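Local atomic coordinates of sensor protein (Rhodopseudomonas palustris, PDB entry 2OOL), a protein that senses light through a bound biliverdin chromophore as a bacteriophytochrome and, in its full-length form, probably passes the signal on as a histidine kinase. Residues A[171-176]-A[315-320]; A[175-180]-A[308-313]. One frame throughout, in Å; residues are numbered along the deposited sequence.

Both contacts join the same two helices of the GAF domain in this chromophore-binding fragment, 162-177 and 308-332, and their centres lie about 8 Å apart. Along the chain the first segments, 171-176 and 175-180, overlap at Arg-175 and Ile-176. The partners follow well over a hundred residues later, with 308-313 of interaction 2 preceding 315-320 of interaction 1, as expected for helices that run in opposite directions. Ile-176 serves both contacts, so one apolar seam continues from the body of helix 162-177 to its C-terminal end. The chain between contributes strands of the six-stranded sheet, and the second subunit lies against helix 308-332 in both contacts. The helix pair thus belongs to the domain that binds the chromophore.

Interaction 1. Residues A[171-176]-A[315-320]; sequences SEVRRI and ELIAQV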
ATOM      1  N   SER A 171       6.099  14.250  -3.304  1.00 53.66           N
ATOM      2  CA  SER A 171       4.924  14.282  -4.164  1.00 54.34           C
ATOM      3  C   SER A 171       3.932  13.147  -3.877  1.00 53.94           C
ATOM      4  O   SER A 171       2.730  13.361  -3.840  1.00 52.82           O
ATOM      5  CB  SER A 171       5.346  14.299  -5.658  1.00 55.56           C
ATOM      6  OG  SER A 171       6.060  13.114  -5.961  1.00 60.51           O
ATOM      7  N   GLU A 172       4.407  11.940  -3.628  1.00 54.72           N
ATOM      8  CA  GLU A 172       3.464  10.879  -3.225  1.00 54.29           C
ATOM      9  C   GLU A 172       2.816  11.160  -1.868  1.00 53.55           C
ATOM     10  O   GLU A 172       1.629  10.933  -1.675  1.00 53.27           O
ATOM     11  CB  GLU A 172       4.138   9.511  -3.192  1.00 55.36           C
ATOM     12  CG  GLU A 172       3.218   8.366  -2.590  1.00 55.17           C
ATOM     13  CD  GLU A 172       2.135   7.888  -3.568  1.00 56.57           C
ATOM     14  OE1 GLU A 172       2.121   8.331  -4.724  1.00 60.44           O
ATOM     15  OE2 GLU A 172       1.308   7.034  -3.194  1.00 58.99           O
ATOM     16  N   VAL A 173       3.592  11.654  -0.924  1.00 53.40           N
ATOM     17  CA  VAL A 173       3.044  12.047   0.369  1.00 52.62           C
ATOM     18  C   VAL A 173       1.973  13.130   0.201  1.00 53.10           C
ATOM     19  O   VAL A 173       0.947  13.094   0.880  1.00 52.17           O
ATOM     20  CB  VAL A 173       4.163  12.456   1.380  1.00 52.90           C
ATOM     21  CG1 VAL A 173       3.611  13.226   2.568  1.00 49.54           C
ATOM     22  CG2 VAL A 173       4.901  11.219   1.923  1.00 50.02           C
ATOM     23  N   ARG A 174       2.173  14.070  -0.722  1.00 53.96           N
ATOM     24  CA  ARG A 174       1.170  15.099  -0.941  1.00 55.22           C
ATOM     25  C   ARG A 174      -0.096  14.491  -1.554  1.00 55.61           C
ATOM     26  O   ARG A 174      -1.205  14.835  -1.154  1.00 55.21           O
ATOM     27  CB  ARG A 174       1.685  16.238  -1.834  1.00 54.74           C
ATOM     28  CG  ARG A 174       0.765  17.426  -1.792  1.00 54.91           C
ATOM     29  CD  ARG A 174       1.321  18.681  -2.503  1.00 56.11           C
ATOM     30  NE  ARG A 174       1.473  18.552  -3.956  1.00 57.43           N
ATOM     31  CZ  ARG A 174       0.519  18.786  -4.862  1.00 59.73           C
ATOM     32  NH1 ARG A 174      -0.709  19.141  -4.503  1.00 60.58           N
ATOM     33  NH2 ARG A 174       0.805  18.666  -6.150  1.00 59.92           N
ATOM     34  N   ARG A 175       0.095  13.578  -2.500  1.00 56.71           N
ATOM     35  CA  ARG A 175      -1.001  12.806  -3.100  1.00 57.74           C
ATOM     36  C   ARG A 175      -1.953  12.168  -2.083  1.00 58.00           C
ATOM     37  O   ARG A 175      -3.169  12.235  -2.240  1.00 59.16           O
ATOM     38  CB  ARG A 175      -0.426  11.675  -3.951  1.00 58.37           C
ATOM     39  CG  ARG A 175      -1.269  11.281  -5.158  1.00 59.64           C
ATOM     40  CD  ARG A 175      -0.473  10.336  -6.061  1.00 62.03           C
ATOM     41  NE  ARG A 175       0.386  11.064  -7.002  1.00 66.24           N
ATOM     42  CZ  ARG A 175       1.726  11.036  -7.066  1.00 66.40           C
ATOM     43  NH1 ARG A 175       2.457  10.286  -6.260  1.00 64.74           N
ATOM     44  NH2 ARG A 175       2.340  11.759  -8.013  1.00 67.34           N
ATOM     45  N   ILE A 176      -1.404  11.572  -1.035  1.00 57.33           N
ATOM     46  CA  ILE A 176      -2.205  10.738  -0.148  1.00 57.02           C
ATOM     47  C   ILE A 176      -2.608  11.446   1.129  1.00 56.72           C
ATOM     48  O   ILE A 176      -3.470  10.948   1.831  1.00 57.19           O
ATOM     49  CB  ILE A 176      -1.496   9.397   0.154  1.00 56.52           C
ATOM     50  CG1 ILE A 176      -0.221   9.623   0.973  1.00 57.41           C
ATOM     51  CG2 ILE A 176      -1.155   8.655  -1.184  1.00 57.05           C
ATOM     52  CD1 ILE A 176       0.516   8.324   1.348  1.00 56.38           C
ATOM     53  N   GLU A 315       5.008   6.643   6.418  1.00 54.69           N
ATOM     54  CA  GLU A 315       6.156   6.126   7.137  1.00 54.44           C
ATOM     55  C   GLU A 315       6.877   5.098   6.276  1.00 53.64           C
ATOM     56  O   GLU A 315       8.102   5.079   6.222  0.50 51.61           O
ATOM     57  CB  GLU A 315       5.754   5.507   8.476  1.00 54.14           C
ATOM     58  CG  GLU A 315       6.952   5.080   9.295  1.00 55.21           C
ATOM     59  CD  GLU A 315       6.566   4.348  10.597  1.00 56.50           C
ATOM     60  OE1 GLU A 315       5.405   3.941  10.759  1.00 59.21           O
ATOM     61  OE2 GLU A 315       7.447   4.161  11.455  1.00 60.83           O
ATOM     62  N   LEU A 316       6.077   4.246   5.628  1.00 52.85           N
ATOM     63  CA  LEU A 316       6.579   3.295   4.638  1.00 53.19           C
ATOM     64  C   LEU A 316       7.378   3.994   3.543  1.00 53.34           C
ATOM     65  O   LEU A 316       8.504   3.569   3.209  1.00 54.16           O
ATOM     66  CB  LEU A 316       5.433   2.517   4.008  1.00 52.61           C
ATOM     67  CG  LEU A 316       5.761   1.483   2.937  1.00 52.03           C
ATOM     68  CD1 LEU A 316       6.766   0.421   3.405  1.00 49.46           C
ATOM     69  CD2 LEU A 316       4.448   0.840   2.450  1.00 52.32           C
ATOM     70  N   ILE A 317       6.783   5.038   2.972  1.00 53.03           N
ATOM     71  CA  ILE A 317       7.447   5.842   1.939  1.00 52.99           C
ATOM     72  C   ILE A 317       8.798   6.386   2.431  1.00 52.81           C
ATOM     73  O   ILE A 317       9.817   6.342   1.709  1.00 52.59           O
ATOM     74  CB  ILE A 317       6.505   6.944   1.431  1.00 53.17           C
ATOM     75  CG1 ILE A 317       5.472   6.324   0.468  1.00 54.15           C
ATOM     76  CG2 ILE A 317       7.251   8.079   0.668  1.00 51.68           C
ATOM     77  CD1 ILE A 317       4.225   7.129   0.319  1.00 53.81           C
ATOM     78  N   ALA A 318       8.788   6.859   3.663  1.00 52.00           N
ATOM     79  CA  ALA A 318       9.937   7.417   4.312  1.00 51.98           C
ATOM     80  C   ALA A 318      11.008   6.370   4.486  1.00 52.34           C
ATOM     81  O   ALA A 318      12.194   6.651   4.251  1.00 52.13           O
ATOM     82  CB  ALA A 318       9.552   7.991   5.649  1.00 50.80           C
ATOM     83  N   GLN A 319      10.605   5.177   4.933  1.00 52.10           N
ATOM     84  CA  GLN A 319      11.547   4.086   5.140  1.00 52.09           C
ATOM     85  C   GLN A 319      12.199   3.625   3.789  1.00 52.16           C
ATOM     86  O   GLN A 319      13.389   3.280   3.762  1.00 53.88           O
ATOM     87  CB  GLN A 319      10.891   2.907   5.849  1.00 51.47           C
ATOM     88  CG  GLN A 319      10.464   3.147   7.339  1.00 53.22           C
ATOM     89  CD  GLN A 319       9.634   1.996   7.907  1.00 53.81           C
ATOM     90  OE1 GLN A 319       9.283   1.070   7.167  1.00 54.66           O
ATOM     91  NE2 GLN A 319       9.257   2.075   9.223  1.00 57.00           N
ATOM     92  N   VAL A 320      11.449   3.590   2.696  1.00 50.97           N
ATOM     93  CA  VAL A 320      12.044   3.248   1.382  1.00 50.43           C
ATOM     94  C   VAL A 320      12.996   4.332   0.890  1.00 51.05           C
ATOM     95  O   VAL A 320      14.065   4.024   0.283  1.00 49.69           O
ATOM     96  CB  VAL A 320      10.967   3.007   0.306  1.00 50.47           C
ATOM     97  CG1 VAL A 320      11.613   2.786  -1.151  1.00 47.70           C
ATOM     98  CG2 VAL A 320      10.090   1.851   0.698  1.00 46.69           C
TER
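Ile-317 pushes its CD1 against the aliphatic part of Glu-172, 3.3 Å from CG, and the two side chains cross at about a right angle. The same methyl meets Ile-176 tip to tip, CD1 to CD1 at 4.0 Å, while the other branch of Ile-317 turns to Val-173, CG2 to CG2 at 4.1 Å. One isoleucine thus reaches three residues of 171-176, with no hydrogen bond between the segments. Glu-172 offers methylene rather than carboxylate because its CG stands anti to the backbone N (chi1 173°) and the chain then bends at chi2. That bend brings OE1 to NH1 of Arg-175, a salt bridge of 2.5 Å that lies close to the guanidinium plane and uses the anti side of the carboxylate; OE2 bonds to Ser-148 on helix 142-157. With an alanine here the outer methylene and the carboxylate are gone, which is likely to open a gap beside CD1 of Ile-317 and leave Arg-175 and Ser-148 without this partner. Beyond the two segments, Val-173 also touches Ile-182 of strand 181-187, and Gln-319 hydrogen-bonds to Gln-157 of the second subunit. The axes of the two segments run nearly antiparallel, at 175°, and approach to 10.5 Å, an arrangement typical of the GAF domain, whose N- and C-terminal helices pair on one side of the central antiparallel sheet.

Interaction 2. Residues A[175-180]-A[308-313]; sequences RITGFD and YEVRQA
Helix 162-177 comes to its end here against the first turns of helix 308-332, and the backbones are nearest at Ile-176 and Val-310, whose CA atoms are 7.1 Å apart. Gly-178 leaves the helical conformation with a positive phi of 70°, and the chain heads off toward strand 181-187. The CB atoms of Val-310 and Ala-313 both point toward the other segment. Val-310 brings CG1 up to the backbone carbonyl of Ile-176, 3.4 Å from its O, and the same methyl lies 4.2 Å from CG2 of Thr-177. With CG1 anti to the backbone N (chi1 175°), this is the methyl of Val-310 directed at the end of helix 162-177. It also meets the side chain of Ile-176, Val-310 CG1 lying 4.3 Å from Ile-176 CG1. Ile-176 reaches further along helix 308-332 with CD1, which rests 3.9 Å from CB of Ala-313. Phe-145 of helix 142-157 packs on both Ile-176 and Ala-313, adding a third helix to the group. The hydroxyl of Thr-177 is turned to its own helix: OG1 bonds to Val-173 O, and Phe-179 N adds a weak bond to the same atom. Thr-177 O is taken by Arg-304 NE. Between the two segments there is no hydrogen bond or salt bridge, so shape and the burial of methyl groups hold them together, while Thr-177 spends its hydroxyl and its carbonyl on partners outside helix 308-332.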
ATOM      1  N   ARG A 175       0.095  13.578  -2.500  1.00 56.71           N
ATOM      2  CA  ARG A 175      -1.001  12.806  -3.100  1.00 57.74           C
ATOM      3  C   ARG A 175      -1.953  12.168  -2.083  1.00 58.00           C
ATOM      4  O   ARG A 175      -3.169  12.235  -2.240  1.00 59.16           O
ATOM      5  CB  ARG A 175      -0.426  11.675  -3.951  1.00 58.37           C
ATOM      6  CG  ARG A 175      -1.269  11.281  -5.158  1.00 59.64           C
ATOM      7  CD  ARG A 175      -0.473  10.336  -6.061  1.00 62.03           C
ATOM      8  NE  ARG A 175       0.386  11.064  -7.002  1.00 66.24           N
ATOM      9  CZ  ARG A 175       1.726  11.036  -7.066  1.00 66.40           C
ATOM     10  NH1 ARG A 175       2.457  10.286  -6.260  1.00 64.74           N
ATOM     11  NH2 ARG A 175       2.340  11.759  -8.013  1.00 67.34           N
ATOM     12  N   ILE A 176      -1.404  11.572  -1.035  1.00 57.33           N
ATOM     13  CA  ILE A 176      -2.205  10.738  -0.148  1.00 57.02           C
ATOM     14  C   ILE A 176      -2.608  11.446   1.129  1.00 56.72           C
ATOM     15  O   ILE A 176      -3.470  10.948   1.831  1.00 57.19           O
ATOM     16  CB  ILE A 176      -1.496   9.397   0.154  1.00 56.52           C
ATOM     17  CG1 ILE A 176      -0.221   9.623   0.973  1.00 57.41           C
ATOM     18  CG2 ILE A 176      -1.155   8.655  -1.184  1.00 57.05           C
ATOM     19  CD1 ILE A 176       0.516   8.324   1.348  1.00 56.38           C
ATOM     20  N   THR A 177      -2.009  12.597   1.424  1.00 56.22           N
ATOM     21  CA  THR A 177      -2.356  13.386   2.605  1.00 55.91           C
ATOM     22  C   THR A 177      -3.285  14.542   2.268  1.00 56.15           C
ATOM     23  O   THR A 177      -4.046  15.002   3.110  1.00 57.87           O
ATOM     24  CB  THR A 177      -1.090  13.943   3.354  1.00 55.99           C
ATOM     25  OG1 THR A 177      -0.311  14.810   2.527  1.00 53.13           O
ATOM     26  CG2 THR A 177      -0.189  12.826   3.866  1.00 55.89           C
ATOM     27  N   GLY A 178      -3.193  15.043   1.043  1.00 56.31           N
ATOM     28  CA  GLY A 178      -3.867  16.267   0.660  1.00 56.32           C
ATOM     29  C   GLY A 178      -3.323  17.552   1.255  1.00 56.43           C
ATOM     30  O   GLY A 178      -3.940  18.597   1.114  1.00 56.06           O
ATOM     31  N   PHE A 179      -2.176  17.501   1.923  1.00 56.37           N
ATOM     32  CA  PHE A 179      -1.650  18.694   2.595  1.00 55.71           C
ATOM     33  C   PHE A 179      -1.118  19.631   1.503  1.00 55.05           C
ATOM     34  O   PHE A 179      -0.663  19.193   0.444  1.00 55.30           O
ATOM     35  CB  PHE A 179      -0.560  18.343   3.625  1.00 56.08           C
ATOM     36  CG  PHE A 179      -1.064  18.142   5.050  1.00 55.58           C
ATOM     37  CD1 PHE A 179      -2.224  17.403   5.332  1.00 56.10           C
ATOM     38  CD2 PHE A 179      -0.353  18.663   6.106  1.00 55.32           C
ATOM     39  CE1 PHE A 179      -2.638  17.209   6.626  1.00 57.63           C
ATOM     40  CE2 PHE A 179      -0.745  18.471   7.416  1.00 55.08           C
ATOM     41  CZ  PHE A 179      -1.897  17.743   7.683  1.00 57.35           C
ATOM     42  N   ASP A 180      -1.209  20.929   1.760  1.00 54.70           N
ATOM     43  CA  ASP A 180      -0.745  21.981   0.842  1.00 54.48           C
ATOM     44  C   ASP A 180       0.733  21.952   0.402  1.00 53.99           C
ATOM     45  O   ASP A 180       1.060  22.359  -0.698  1.00 54.12           O
ATOM     46  CB  ASP A 180      -1.046  23.334   1.515  1.00 55.34           C
ATOM     47  CG  ASP A 180      -2.535  23.674   1.495  1.00 55.06           C
ATOM     48  OD1 ASP A 180      -3.185  23.219   0.540  1.00 57.74           O
ATOM     49  OD2 ASP A 180      -3.061  24.364   2.397  1.00 56.65           O
ATOM     50  N   TYR A 308      -4.710   7.199  10.863  1.00 54.94           N
ATOM     51  CA  TYR A 308      -3.549   6.446  11.264  1.00 54.58           C
ATOM     52  C   TYR A 308      -2.935   5.665  10.089  1.00 55.54           C
ATOM     53  O   TYR A 308      -1.696   5.580   9.959  1.00 53.91           O
ATOM     54  CB  TYR A 308      -3.932   5.472  12.341  1.00 56.75           C
ATOM     55  CG  TYR A 308      -2.776   4.863  13.072  1.00 57.34           C
ATOM     56  CD1 TYR A 308      -2.138   5.559  14.079  1.00 58.61           C
ATOM     57  CD2 TYR A 308      -2.343   3.592  12.774  1.00 57.99           C
ATOM     58  CE1 TYR A 308      -1.092   4.990  14.778  1.00 58.57           C
ATOM     59  CE2 TYR A 308      -1.301   3.012  13.471  1.00 56.80           C
ATOM     60  CZ  TYR A 308      -0.676   3.719  14.453  1.00 57.82           C
ATOM     61  OH  TYR A 308       0.369   3.151  15.162  1.00 61.46           O
ATOM     62  N   GLU A 309      -3.805   5.054   9.275  1.00 54.60           N
ATOM     63  CA  GLU A 309      -3.386   4.212   8.183  1.00 54.95           C
ATOM     64  C   GLU A 309      -2.682   5.042   7.087  1.00 55.24           C
ATOM     65  O   GLU A 309      -1.714   4.568   6.501  1.00 55.50           O
ATOM     66  CB  GLU A 309      -4.587   3.451   7.554  1.00 55.66           C
ATOM     67  CG  GLU A 309      -5.305   2.432   8.472  1.00 56.69           C
ATOM     68  CD  GLU A 309      -6.524   3.012   9.193  1.00 59.81           C
ATOM     69  OE1 GLU A 309      -6.503   4.223   9.536  1.00 58.76           O
ATOM     70  OE2 GLU A 309      -7.510   2.253   9.402  1.00 62.65           O
ATOM     71  N   VAL A 310      -3.144   6.268   6.835  1.00 54.23           N
ATOM     72  CA  VAL A 310      -2.441   7.151   5.919  1.00 54.21           C
ATOM     73  C   VAL A 310      -1.052   7.537   6.439  1.00 54.40           C
ATOM     74  O   VAL A 310      -0.090   7.607   5.654  1.00 53.87           O
ATOM     75  CB  VAL A 310      -3.265   8.375   5.513  1.00 54.33           C
ATOM     76  CG1 VAL A 310      -2.408   9.344   4.646  1.00 54.13           C
ATOM     77  CG2 VAL A 310      -4.512   7.921   4.692  1.00 53.80           C
ATOM     78  N   ARG A 311      -0.934   7.739   7.748  1.00 54.30           N
ATOM     79  CA  ARG A 311       0.344   8.012   8.401  1.00 54.30           C
ATOM     80  C   ARG A 311       1.263   6.825   8.316  1.00 54.48           C
ATOM     81  O   ARG A 311       2.459   7.017   8.076  1.00 56.29           O
ATOM     82  CB  ARG A 311       0.159   8.531   9.855  1.00 54.29           C
ATOM     83  CG  ARG A 311      -0.727   9.797   9.865  1.00 55.08           C
ATOM     84  CD  ARG A 311      -0.730  10.688  11.091  1.00 56.23           C
ATOM     85  NE  ARG A 311      -0.752  10.049  12.396  1.00 57.42           N
ATOM     86  CZ  ARG A 311      -1.857   9.682  13.061  1.00 59.77           C
ATOM     87  NH1 ARG A 311      -3.073   9.787  12.519  1.00 58.85           N
ATOM     88  NH2 ARG A 311      -1.748   9.174  14.269  1.00 57.10           N
ATOM     89  N   GLN A 312       0.746   5.601   8.457  1.00 54.66           N
ATOM     90  CA  GLN A 312       1.563   4.410   8.277  1.00 55.24           C
ATOM     91  C   GLN A 312       2.093   4.304   6.820  1.00 55.14           C
ATOM     92  O   GLN A 312       3.178   3.733   6.593  1.00 53.10           O
ATOM     93  CB  GLN A 312       0.810   3.137   8.606  1.00 55.66           C
ATOM     94  CG  GLN A 312       0.464   2.922  10.077  1.00 59.03           C
ATOM     95  CD  GLN A 312      -0.320   1.633  10.277  1.00 59.33           C
ATOM     96  OE1 GLN A 312      -1.421   1.439   9.702  1.00 65.18           O
ATOM     97  NE2 GLN A 312       0.250   0.733  11.049  1.00 59.29           N
ATOM     98  N   ALA A 313       1.312   4.810   5.860  1.00 54.91           N
ATOM     99  CA  ALA A 313       1.726   4.807   4.452  1.00 55.46           C
ATOM    100  C   ALA A 313       2.883   5.789   4.227  1.00 55.41           C
ATOM    101  O   ALA A 313       3.863   5.427   3.635  1.00 56.99           O
ATOM    102  CB  ALA A 313       0.560   5.123   3.527  1.00 54.21           C
TER